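Local coordinates for MarR Like Protein, TVG0766549 (Thermoplasma volcanium, PDB 3LFK) that is of unknown function, was reported as a mechanosensitive channel, but resembles MarR-like winged helix-turn-helix regulators and may therefore regulate transcription, at residues F44-G49 against F98-I103. Sequence-based numbering, arbitrary orientation.
Sequences FLKTHG and FVAQAI
K46 in the last turn of helix 36-47 faces A100 of helix 94-116, their CA atoms 6.5 Å apart, a close approach consistent with the small A100 side chain at this point. The methyl of A100 points at the opposing helix and meets the lysine stem rather than its tip: CB of A100 lies 3.8 Å from CB of K46, and CG and CD of K46 pass at nearly the same separation. With CG of K46 anti to the backbone N (chi1 -173°) and a bend at chi2 (66°), the chain is laid across that methyl before it reaches Q101. There the two long side chains cross at a slant, CE of K46 resting 3.5 Å from OE1 of Q101; NZ of K46, 3.6 Å from OE1 of Q101, is too far to count as hydrogen-bonded, and any attraction between them is probably weak. One residue before K46, L45 is buried against I57, I52 and L92, while G49 at positive phi closes the helix in a Schellman motif. Packing of an alanine methyl against the aliphatic part of a lysine thus joins the first helix of the winged helix-turn-helix domain to the long helix that follows the wing, within a fold shared with MarR-like regulators.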
loop_
_atom_site.group_PDB
_atom_site.type_symbol
_atom_site.label_atom_id
_atom_site.label_comp_id
_atom_site.label_asym_id
_atom_site.label_seq_id
_atom_site.Cartn_x
_atom_site.Cartn_y
_atom_site.Cartn_z
ATOM N N PHE A 44 5.867 3.013 0.222
ATOM C CA PHE A 44 7.137 3.067 -0.499
ATOM C C PHE A 44 6.825 2.809 -1.980
ATOM O O PHE A 44 7.307 3.504 -2.868
ATOM C CB PHE A 44 8.090 2.005 0.054
ATOM C CG PHE A 44 9.363 1.852 -0.736
ATOM C CD1 PHE A 44 10.476 2.642 -0.455
ATOM C CD2 PHE A 44 9.447 0.915 -1.763
ATOM C CE1 PHE A 44 11.651 2.492 -1.195
ATOM C CE2 PHE A 44 10.614 0.756 -2.505
ATOM C CZ PHE A 44 11.719 1.549 -2.220
ATOM N N LEU A 45 6.003 1.805 -2.266
ATOM C CA LEU A 45 5.657 1.503 -3.637
ATOM C C LEU A 45 4.916 2.673 -4.291
ATOM O O LEU A 45 5.167 3.000 -5.454
ATOM C CB LEU A 45 4.792 0.223 -3.695
ATOM C CG LEU A 45 5.543 -1.045 -3.245
ATOM C CD1 LEU A 45 4.539 -2.211 -3.078
ATOM C CD2 LEU A 45 6.594 -1.428 -4.275
ATOM N N LYS A 46 4.007 3.300 -3.548
ATOM C CA LYS A 46 3.232 4.417 -4.062
ATOM C C LYS A 46 4.153 5.594 -4.361
ATOM O O LYS A 46 4.000 6.248 -5.393
ATOM C CB LYS A 46 2.171 4.841 -3.035
ATOM C CG LYS A 46 1.206 5.903 -3.550
ATOM C CD LYS A 46 0.356 5.323 -4.685
ATOM C CE LYS A 46 -0.727 6.301 -5.172
ATOM N NZ LYS A 46 -0.158 7.440 -5.958
ATOM N N THR A 47 5.112 5.825 -3.470
ATOM C CA THR A 47 6.068 6.940 -3.610
ATOM C C THR A 47 6.960 6.784 -4.838
ATOM O O THR A 47 7.414 7.777 -5.415
ATOM C CB THR A 47 6.957 7.042 -2.355
ATOM O OG1 THR A 47 6.169 7.518 -1.264
ATOM C CG2 THR A 47 8.135 7.989 -2.598
ATOM N N HIS A 48 7.229 5.546 -5.229
ATOM C CA HIS A 48 8.047 5.272 -6.399
ATOM C C HIS A 48 7.211 4.897 -7.623
ATOM O O HIS A 48 7.497 3.935 -8.328
ATOM C CB HIS A 48 9.076 4.196 -6.053
ATOM C CG HIS A 48 10.026 4.629 -4.983
ATOM N ND1 HIS A 48 11.102 5.453 -5.237
ATOM C CD2 HIS A 48 9.983 4.477 -3.636
ATOM C CE1 HIS A 48 11.677 5.788 -4.097
ATOM N NE2 HIS A 48 11.018 5.211 -3.110
ATOM N N GLY A 49 6.154 5.673 -7.849
ATOM C CA GLY A 49 5.295 5.485 -9.006
ATOM C C GLY A 49 4.385 4.276 -9.089
ATOM O O GLY A 49 3.787 4.032 -10.137
ATOM N N PHE A 98 -5.441 2.893 -4.528
ATOM C CA PHE A 98 -6.542 3.510 -3.790
ATOM C C PHE A 98 -6.255 3.573 -2.280
ATOM O O PHE A 98 -6.407 4.614 -1.630
ATOM C CB PHE A 98 -7.839 2.709 -4.024
ATOM C CG PHE A 98 -9.029 3.242 -3.273
ATOM C CD1 PHE A 98 -9.754 4.316 -3.774
ATOM C CD2 PHE A 98 -9.393 2.699 -2.048
ATOM C CE1 PHE A 98 -10.827 4.833 -3.048
ATOM C CE2 PHE A 98 -10.459 3.211 -1.319
ATOM C CZ PHE A 98 -11.177 4.281 -1.823
ATOM N N VAL A 99 -5.846 2.436 -1.720
ATOM C CA VAL A 99 -5.598 2.356 -0.297
ATOM C C VAL A 99 -4.389 3.197 0.083
ATOM O O VAL A 99 -4.408 3.885 1.102
ATOM C CB VAL A 99 -5.414 0.869 0.101
ATOM C CG1 VAL A 99 -4.875 0.756 1.501
ATOM C CG2 VAL A 99 -6.775 0.159 -0.002
ATOM N N ALA A 100 -3.345 3.137 -0.736
ATOM C CA ALA A 100 -2.116 3.894 -0.466
ATOM C C ALA A 100 -2.433 5.383 -0.475
ATOM O O ALA A 100 -1.970 6.114 0.396
ATOM C CB ALA A 100 -1.053 3.569 -1.533
ATOM N N GLN A 101 -3.228 5.820 -1.440
ATOM C CA GLN A 101 -3.578 7.243 -1.518
ATOM C C GLN A 101 -4.459 7.675 -0.331
ATOM O O GLN A 101 -4.275 8.766 0.224
ATOM C CB GLN A 101 -4.288 7.538 -2.834
ATOM C CG GLN A 101 -4.312 9.047 -3.205
ATOM C CD GLN A 101 -2.918 9.659 -3.354
ATOM O OE1 GLN A 101 -1.899 8.977 -3.225
ATOM N NE2 GLN A 101 -2.873 10.961 -3.631
ATOM N N ALA A 102 -5.404 6.825 0.079
ATOM C CA ALA A 102 -6.275 7.148 1.207
ATOM C C ALA A 102 -5.458 7.343 2.472
ATOM O O ALA A 102 -5.705 8.271 3.260
ATOM C CB ALA A 102 -7.307 6.046 1.409
ATOM N N ILE A 103 -4.472 6.472 2.674
ATOM C CA ILE A 103 -3.614 6.557 3.840
ATOM C C ILE A 103 -2.730 7.803 3.743
ATOM O O ILE A 103 -2.550 8.511 4.743
ATOM C CB ILE A 103 -2.731 5.276 3.960
ATOM C CG1 ILE A 103 -3.632 4.087 4.338
ATOM C CG2 ILE A 103 -1.617 5.466 5.018
ATOM C CD1 ILE A 103 -2.918 2.704 4.283
#